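Local coordinates for protein aldehyde dehydrogenase 12 (Zea mays, PDB 6D97) that catalyses the NAD+-dependent oxidation of L-glutamate gamma-semialdehyde, the last step of proline catabolism in plants, at residues A[42-46]-A[228-232]; A[110-114]-A[210-214]; A[85-89]-A[248-252]; A[460-464]-A[503-507]. All blocks are in the same frame, centred on the assembly; numbering follows the deposited sequence.

Overall arrangement
Contacts 1 to 3 cluster around the five-stranded parallel sheet of the NAD-binding Rossmann region, whereas contact 4 belongs to the seven-stranded mixed sheet, its centre about 31 Å from that of contact 1. Contacts 2, 3 and 4 are buried, while contact 1 reaches the surface along its strand. Contact 1 and contact 3 touch, S228 OG meeting N252 OD1, and use successive elements, helix 229-240 and strand 249-251. Contact 2 packs two helices with a hydrogen bond from Y214 to S114. Aliphatic packing beside a glutamate that accepts a backbone N-H marks contact 1, a ring and a gripped aspartate contact 3, and a leucine packed on loop backbone and a ring contact 4, which also borders another subunit.

Contact 1: residues A[42-46]-A[228-232]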
# COMPACT_ATOMS: atom_id res chain seq x y z
N PRO A 42 -41.85 10.62 29.51
CA PRO A 42 -41.32 9.72 28.48
C PRO A 42 -40.81 10.48 27.27
O PRO A 42 -41.22 11.60 26.97
CB PRO A 42 -42.53 8.85 28.11
CG PRO A 42 -43.70 9.73 28.39
CD PRO A 42 -43.33 10.58 29.57
N ALA A 43 -39.90 9.82 26.55
CA ALA A 43 -39.37 10.31 25.29
C ALA A 43 -39.91 9.46 24.15
O ALA A 43 -40.40 8.35 24.36
CB ALA A 43 -37.84 10.28 25.29
N GLU A 44 -39.82 9.99 22.94
CA GLU A 44 -40.21 9.25 21.75
C GLU A 44 -39.05 9.19 20.77
O GLU A 44 -38.21 10.09 20.70
CB GLU A 44 -41.45 9.86 21.07
CG GLU A 44 -41.31 11.29 20.60
CD GLU A 44 -42.49 11.73 19.75
OE1 GLU A 44 -42.32 11.90 18.52
OE2 GLU A 44 -43.60 11.88 20.31
N VAL A 45 -39.01 8.09 20.02
CA VAL A 45 -38.01 7.86 18.98
C VAL A 45 -38.74 7.76 17.65
O VAL A 45 -39.68 6.98 17.51
CB VAL A 45 -37.19 6.59 19.25
CG1 VAL A 45 -36.14 6.39 18.16
CG2 VAL A 45 -36.55 6.66 20.61
N GLN A 46 -38.30 8.55 16.68
CA GLN A 46 -38.94 8.61 15.38
C GLN A 46 -38.06 7.97 14.32
O GLN A 46 -36.86 7.74 14.51
CB GLN A 46 -39.27 10.05 15.00
CG GLN A 46 -40.19 10.75 15.98
CD GLN A 46 -40.46 12.19 15.58
OE1 GLN A 46 -39.74 13.10 15.99
NE2 GLN A 46 -41.50 12.39 14.79
N SER A 228 -32.39 2.57 20.30
CA SER A 228 -32.27 3.37 19.08
C SER A 228 -32.39 4.86 19.35
O SER A 228 -32.15 5.65 18.43
CB SER A 228 -33.32 2.95 18.06
OG SER A 228 -34.63 3.12 18.56
N ILE A 229 -32.76 5.26 20.57
CA ILE A 229 -32.85 6.68 20.89
C ILE A 229 -31.50 7.35 20.74
O ILE A 229 -31.42 8.53 20.38
CB ILE A 229 -33.43 6.88 22.31
CG1 ILE A 229 -33.85 8.33 22.52
CG2 ILE A 229 -32.43 6.45 23.38
CD1 ILE A 229 -34.78 8.54 23.71
N VAL A 230 -30.42 6.60 20.97
CA VAL A 230 -29.08 7.19 20.94
C VAL A 230 -28.72 7.61 19.53
O VAL A 230 -28.36 8.77 19.28
CB VAL A 230 -28.05 6.19 21.51
CG1 VAL A 230 -26.65 6.75 21.36
CG2 VAL A 230 -28.37 5.89 22.96
N MET A 231 -28.82 6.68 18.58
CA MET A 231 -28.51 7.02 17.19
C MET A 231 -29.48 8.05 16.64
O MET A 231 -29.12 8.82 15.75
CB MET A 231 -28.52 5.77 16.31
CG MET A 231 -27.17 5.12 16.19
SD MET A 231 -25.82 6.26 15.82
CE MET A 231 -26.19 6.68 14.12
N GLU A 232 -30.72 8.07 17.15
CA GLU A 232 -31.66 9.10 16.72
C GLU A 232 -31.14 10.48 17.08
O GLU A 232 -31.15 11.40 16.25
CB GLU A 232 -33.03 8.85 17.36
CG GLU A 232 -34.18 9.46 16.57
CD GLU A 232 -35.01 10.43 17.39
OE1 GLU A 232 -36.24 10.27 17.42
OE2 GLU A 232 -34.42 11.35 18.00
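V45 is wedged between S228, I229 and E232, and the contact is tightest around its two methyls. CG2 of V45 lies 3.6 Å from CB of I229, the two side chains crossing at about a right angle, while V45 CG1 presses on S228 OG at 3.6 Å. With CG1 anti to the backbone N (chi1 -179°), the branched valine sends CG2 against I229 and CG1 toward S228 and E232, which suits a strand residue facing a helix. The S228 hydroxyl has its polar partner elsewhere, in N252. Beside this apolar patch, the backbone N of Q46 donates to E232 OE1 over 2.8 Å in a nearly straight bond (169°), using the anti lone pair of that oxygen. E232 is bent at chi2, and its other oxygen forms a salt bridge with R236, so both oxygens of this buried carboxylate are engaged and its rotation is fixed; the arginine probably favours the charged form. Toward A43 the fit is looser, a single methyl contact of CB with I229 CD1 at 3.9 Å. E44 points away from the helix, on the partly exposed side, and packs on W59 and K73. The strand thus lays its small four-stranded sheet over helix 229-240, the helix of the beta-alpha-beta crossover joining strands 218-223 and 249-251 of the NAD-binding Rossmann fold.

Contact 2: residues A[110-114]-A[210-214]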
# COMPACT_ATOMS: atom_id res chain seq x y z
N TYR A 110 -18.05 14.98 3.22
CA TYR A 110 -18.09 14.12 4.38
C TYR A 110 -16.83 14.27 5.23
O TYR A 110 -16.86 13.97 6.43
CB TYR A 110 -18.30 12.67 3.95
CG TYR A 110 -19.76 12.35 3.87
CD1 TYR A 110 -20.48 12.08 5.01
CD2 TYR A 110 -20.42 12.36 2.65
CE1 TYR A 110 -21.82 11.79 4.95
CE2 TYR A 110 -21.76 12.08 2.58
CZ TYR A 110 -22.46 11.79 3.73
OH TYR A 110 -23.80 11.51 3.66
N GLY A 111 -15.74 14.74 4.63
CA GLY A 111 -14.63 15.21 5.45
C GLY A 111 -15.05 16.36 6.34
O GLY A 111 -14.74 16.39 7.53
N ASP A 112 -15.80 17.32 5.78
CA ASP A 112 -16.26 18.46 6.55
C ASP A 112 -17.31 18.06 7.58
O ASP A 112 -17.27 18.53 8.73
CB ASP A 112 -16.82 19.55 5.63
CG ASP A 112 -15.73 20.28 4.87
OD1 ASP A 112 -14.56 20.23 5.31
OD2 ASP A 112 -16.04 20.90 3.83
N ILE A 113 -18.26 17.21 7.19
CA ILE A 113 -19.28 16.74 8.13
C ILE A 113 -18.62 16.05 9.32
O ILE A 113 -18.96 16.30 10.48
CB ILE A 113 -20.27 15.80 7.42
CG1 ILE A 113 -21.12 16.58 6.42
CG2 ILE A 113 -21.15 15.09 8.44
CD1 ILE A 113 -21.86 15.70 5.46
N SER A 114 -17.65 15.17 9.04
CA SER A 114 -16.97 14.45 10.10
C SER A 114 -16.22 15.40 11.03
O SER A 114 -16.14 15.17 12.24
CB SER A 114 -16.01 13.42 9.51
OG SER A 114 -16.70 12.50 8.67
N MET A 210 -21.23 5.91 8.95
CA MET A 210 -20.31 6.82 8.27
C MET A 210 -19.48 6.09 7.22
O MET A 210 -19.25 6.62 6.13
CB MET A 210 -19.40 7.52 9.28
CG MET A 210 -20.16 8.32 10.33
SD MET A 210 -21.33 9.50 9.63
CE MET A 210 -20.24 10.55 8.67
N GLY A 211 -19.03 4.87 7.53
CA GLY A 211 -18.30 4.09 6.55
C GLY A 211 -19.08 3.87 5.28
O GLY A 211 -18.57 4.05 4.17
N ALA A 212 -20.36 3.49 5.42
CA ALA A 212 -21.21 3.31 4.25
C ALA A 212 -21.33 4.61 3.45
O ALA A 212 -21.20 4.61 2.22
CB ALA A 212 -22.59 2.81 4.67
N LEU A 213 -21.56 5.73 4.15
CA LEU A 213 -21.70 7.00 3.45
C LEU A 213 -20.40 7.43 2.79
O LEU A 213 -20.41 7.95 1.67
CB LEU A 213 -22.18 8.08 4.43
CG LEU A 213 -23.64 7.98 4.87
CD1 LEU A 213 -23.91 8.93 6.04
CD2 LEU A 213 -24.56 8.28 3.71
N TYR A 214 -19.27 7.20 3.47
CA TYR A 214 -17.98 7.63 2.93
C TYR A 214 -17.73 7.05 1.54
O TYR A 214 -17.28 7.76 0.64
CB TYR A 214 -16.84 7.21 3.87
CG TYR A 214 -16.78 7.91 5.20
CD1 TYR A 214 -17.36 9.16 5.38
CD2 TYR A 214 -16.13 7.32 6.28
CE1 TYR A 214 -17.29 9.81 6.60
CE2 TYR A 214 -16.06 7.95 7.51
CZ TYR A 214 -16.64 9.20 7.67
OH TYR A 214 -16.57 9.82 8.89
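The Y110 ring carries I113 CD1 from its own helix over one face, toward the rim, and meets CE of M210 at its edge, 4.0 Å from Y110 CD1. The Y214 ring has the carbonyl oxygen of M210 2.9 Å above one face, also near the rim, and at its edge receives Y110 CB and S114 OG. L213 crosses the Y110 side chain at about a right angle, L213 CD1 lying 3.7 Å from Y110 CE1. Beyond it, the hydroxyl of Y110 binds D247, so the long tyrosine fills the apolar gap between helices and still satisfies its polar end.

The hydroxyl of Y214 donates to S114 OG over 2.7 Å, and S114 OG in turn donates to Y110 O, also at 2.7 Å. That second bond runs nearly along the C=O axis, and Y110 O takes the backbone N of S114 as well. Serine is apt here: with OG turned away from its carbonyl carbon (chi1 -58°) it can grip the preceding helical turn while accepting from the facing helix. A phenylalanine in place of Y214 would probably leave S114 OG without its donor and remove the polar tie between the helices.

M210, bent at chi2 and chi3, folds its methyl back toward both Y110 and S114. The segments run nearly antiparallel (156°), with axes 11.4 Å apart: helix 105-121 packs on helix 203-214, the helix of the Rossmann beta-alpha-beta crossover between strands 191-196 and 218-223.

Contact 3: residues A[85-89]-A[248-252]; sequences FMESL and MDFIN
F85 turns CG away from its carbonyl carbon (chi1 -69°) and S88 sets OG anti to the backbone N (chi1 -173°), so both reach from one face of helix 83-90 to strand 249-251 of the parallel Rossmann sheet. The helix segment runs nearly antiparallel to that strand, their axes 10.1 Å apart. I251 lies over one face of the F85 ring in a CH-pi contact, its CD1 3.9 Å from the ring centroid and 11° off the normal, while I251 CB sits close to F85 CE1. At the ring edge, D249 CB approaches CD1 of F85, and F250 O meets CE1 at 3.6 Å. A flat phenylalanine suits this slot, since one face takes the isoleucine and the rim takes backbone and methylene. I251 also packs on K222, an NAD-binding residue. Polar grip comes from D249, a buried carboxylate: its OD1 takes the backbone N of Q50, and its OD2 accepts S88 OG through the syn lone pair at 2.6 Å. Serine, with its short side chain, brings a donor close to the carboxylate in a tight fit. One water, in the plane of the F85 ring at its edge, donates to F85 O and to D249 OD2, each at 2.7 Å.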
# COMPACT_ATOMS: atom_id res chain seq x y z
N PHE A 85 -39.49 3.40 2.65
CA PHE A 85 -38.08 3.04 2.78
C PHE A 85 -37.57 2.37 1.50
O PHE A 85 -36.44 2.63 1.07
CB PHE A 85 -37.88 2.13 3.99
CG PHE A 85 -38.09 2.84 5.30
CD1 PHE A 85 -37.05 3.53 5.91
CD2 PHE A 85 -39.33 2.83 5.92
CE1 PHE A 85 -37.24 4.19 7.11
CE2 PHE A 85 -39.52 3.49 7.12
CZ PHE A 85 -38.48 4.16 7.72
N MET A 86 -38.39 1.51 0.89
CA MET A 86 -38.06 0.96 -0.42
C MET A 86 -37.85 2.06 -1.45
O MET A 86 -36.87 2.06 -2.19
CB MET A 86 -39.15 -0.00 -0.88
CG MET A 86 -39.25 -1.29 -0.09
SD MET A 86 -40.85 -2.08 -0.36
CE MET A 86 -40.88 -2.17 -2.15
N GLU A 87 -38.79 3.01 -1.51
CA GLU A 87 -38.70 4.09 -2.49
C GLU A 87 -37.46 4.94 -2.27
O GLU A 87 -36.81 5.36 -3.23
CB GLU A 87 -39.96 4.96 -2.44
N SER A 88 -37.11 5.19 -1.01
CA SER A 88 -35.93 6.00 -0.71
C SER A 88 -34.65 5.30 -1.13
O SER A 88 -33.73 5.93 -1.67
CB SER A 88 -35.90 6.35 0.77
OG SER A 88 -34.86 7.26 1.07
N LEU A 89 -34.57 3.99 -0.89
CA LEU A 89 -33.38 3.24 -1.29
C LEU A 89 -33.27 3.14 -2.80
O LEU A 89 -32.17 3.23 -3.35
CB LEU A 89 -33.40 1.85 -0.66
CG LEU A 89 -32.95 1.71 0.80
CD1 LEU A 89 -33.38 0.37 1.36
CD2 LEU A 89 -31.44 1.86 0.88
N MET A 248 -29.51 9.31 3.93
CA MET A 248 -29.72 8.09 4.71
C MET A 248 -31.12 8.07 5.28
O MET A 248 -31.80 9.09 5.39
CB MET A 248 -28.68 7.95 5.83
CG MET A 248 -28.80 8.96 6.97
SD MET A 248 -29.94 8.50 8.31
CE MET A 248 -29.12 7.07 9.00
N ASP A 249 -31.55 6.86 5.67
CA ASP A 249 -32.82 6.64 6.32
C ASP A 249 -32.60 5.92 7.65
O ASP A 249 -31.60 5.24 7.85
CB ASP A 249 -33.77 5.82 5.44
CG ASP A 249 -34.10 6.51 4.15
OD1 ASP A 249 -34.49 7.70 4.19
OD2 ASP A 249 -33.96 5.88 3.09
N PHE A 250 -33.57 6.07 8.55
CA PHE A 250 -33.51 5.52 9.89
C PHE A 250 -34.84 4.82 10.17
O PHE A 250 -35.88 5.47 10.19
CB PHE A 250 -33.25 6.63 10.91
CG PHE A 250 -33.01 6.16 12.31
CD1 PHE A 250 -31.98 5.27 12.60
CD2 PHE A 250 -33.78 6.64 13.36
CE1 PHE A 250 -31.75 4.85 13.90
CE2 PHE A 250 -33.56 6.24 14.66
CZ PHE A 250 -32.54 5.34 14.93
N ILE A 251 -34.81 3.50 10.35
CA ILE A 251 -36.02 2.72 10.55
C ILE A 251 -35.97 2.05 11.92
O ILE A 251 -34.92 1.52 12.32
CB ILE A 251 -36.23 1.68 9.43
CG1 ILE A 251 -37.55 0.93 9.65
CG2 ILE A 251 -35.06 0.72 9.34
CD1 ILE A 251 -38.01 0.12 8.44
N ASN A 252 -37.09 2.08 12.63
CA ASN A 252 -37.27 1.33 13.87
C ASN A 252 -38.33 0.27 13.62
O ASN A 252 -39.40 0.57 13.09
CB ASN A 252 -37.69 2.25 15.02
CG ASN A 252 -36.68 3.35 15.31
OD1 ASN A 252 -35.79 3.19 16.13
ND2 ASN A 252 -36.86 4.49 14.65
O HOH W 1 -34.81 3.28 3.17

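Contact 4: residues A[460-464]-A[503-507]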
# COMPACT_ATOMS: atom_id res chain seq x y z
N ALA A 460 -16.98 -19.76 16.69
CA ALA A 460 -16.83 -18.32 16.58
C ALA A 460 -15.38 -17.95 16.85
O ALA A 460 -14.74 -18.52 17.73
CB ALA A 460 -17.75 -17.59 17.57
N HIS A 461 -14.87 -16.99 16.08
CA HIS A 461 -13.48 -16.56 16.15
C HIS A 461 -13.44 -15.03 16.11
O HIS A 461 -13.01 -14.43 15.13
CB HIS A 461 -12.66 -17.19 15.03
CG HIS A 461 -12.71 -18.69 15.01
ND1 HIS A 461 -12.21 -19.46 16.04
CD2 HIS A 461 -13.21 -19.56 14.11
CE1 HIS A 461 -12.40 -20.74 15.76
NE2 HIS A 461 -13.01 -20.82 14.59
N LEU A 462 -13.89 -14.42 17.20
CA LEU A 462 -13.93 -12.97 17.30
C LEU A 462 -12.69 -12.45 18.01
O LEU A 462 -11.67 -12.16 17.37
CB LEU A 462 -15.20 -12.51 18.01
CG LEU A 462 -15.56 -11.03 17.95
CD1 LEU A 462 -15.23 -10.43 16.60
CD2 LEU A 462 -17.04 -10.85 18.24
N THR A 463 -12.74 -12.32 19.34
CA THR A 463 -11.60 -11.83 20.09
C THR A 463 -10.98 -12.96 20.91
O THR A 463 -11.58 -14.01 21.13
CB THR A 463 -11.99 -10.67 21.01
OG1 THR A 463 -12.90 -11.13 22.02
CG2 THR A 463 -12.65 -9.57 20.22
N ALA A 464 -9.75 -12.70 21.35
CA ALA A 464 -8.96 -13.67 22.09
C ALA A 464 -7.78 -12.94 22.71
O ALA A 464 -7.36 -11.88 22.22
CB ALA A 464 -8.47 -14.81 21.20
N PHE A 503 -11.38 -4.32 14.36
CA PHE A 503 -12.18 -5.20 15.19
C PHE A 503 -13.13 -5.96 14.27
O PHE A 503 -13.82 -5.36 13.44
CB PHE A 503 -12.98 -4.45 16.26
CG PHE A 503 -13.90 -5.34 17.06
CD1 PHE A 503 -13.47 -5.94 18.23
CD2 PHE A 503 -15.20 -5.57 16.65
CE1 PHE A 503 -14.31 -6.75 18.97
CE2 PHE A 503 -16.05 -6.39 17.38
CZ PHE A 503 -15.60 -6.97 18.54
N GLY A 504 -13.15 -7.28 14.43
CA GLY A 504 -13.96 -8.13 13.59
C GLY A 504 -13.49 -9.57 13.67
O GLY A 504 -12.38 -9.85 14.13
N PRO A 505 -14.32 -10.50 13.24
CA PRO A 505 -13.95 -11.92 13.28
C PRO A 505 -12.99 -12.26 12.14
O PRO A 505 -12.69 -11.44 11.28
CB PRO A 505 -15.29 -12.62 13.13
CG PRO A 505 -16.09 -11.69 12.27
CD PRO A 505 -15.67 -10.30 12.68
N ALA A 506 -12.51 -13.50 12.16
CA ALA A 506 -11.74 -14.07 11.07
C ALA A 506 -12.30 -15.44 10.73
O ALA A 506 -13.14 -15.99 11.44
CB ALA A 506 -10.25 -14.18 11.41
N GLY A 507 -11.80 -16.01 9.63
CA GLY A 507 -12.23 -17.32 9.20
C GLY A 507 -13.55 -17.35 8.46
O GLY A 507 -14.17 -18.42 8.37
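The carbonyl oxygen of H461 accepts one hydrogen bond from the facing loop, from A506 N over 3.2 Å at 155°, with P505 CA at 3.3 Å from the same oxygen as a weak, bent CA-H...O contact beside it. The bond ties the 503-507 loop to the chain just ahead of strand 463-467. The imidazole of H461 lies beyond, its ND1 bound to N483 and its NE2 to K94 of the third subunit, while A506 O sits near the plane of its ring at the edge.

L462 is the apolar wedge. With CG anti to the backbone N (chi1 -168°), it carries CD1 to within 3.5 Å of P505 N and over the G504-P505 peptide, also touching P505 CD at 3.9 Å. It crosses F503 at about a right angle, CD1 meeting CZ of that ring at 4.0 Å. An alanine at L462 would probably leave F503 and P505 without the branched methyls between them and open a gap. T463 CG2 adds a close contact to F503 CE1 at 3.5 Å. Glycine fits position 504 because a side chain would be crowded by P505 CD.

L462 also touches C328, which probably belongs to the family's cysteine signature, and G507 O reaches R289 of the third subunit. The arrangement joins the turn leading into strand 463-467 to the loop after strand 485-488, in the catalytic domain of the aldehyde dehydrogenase fold.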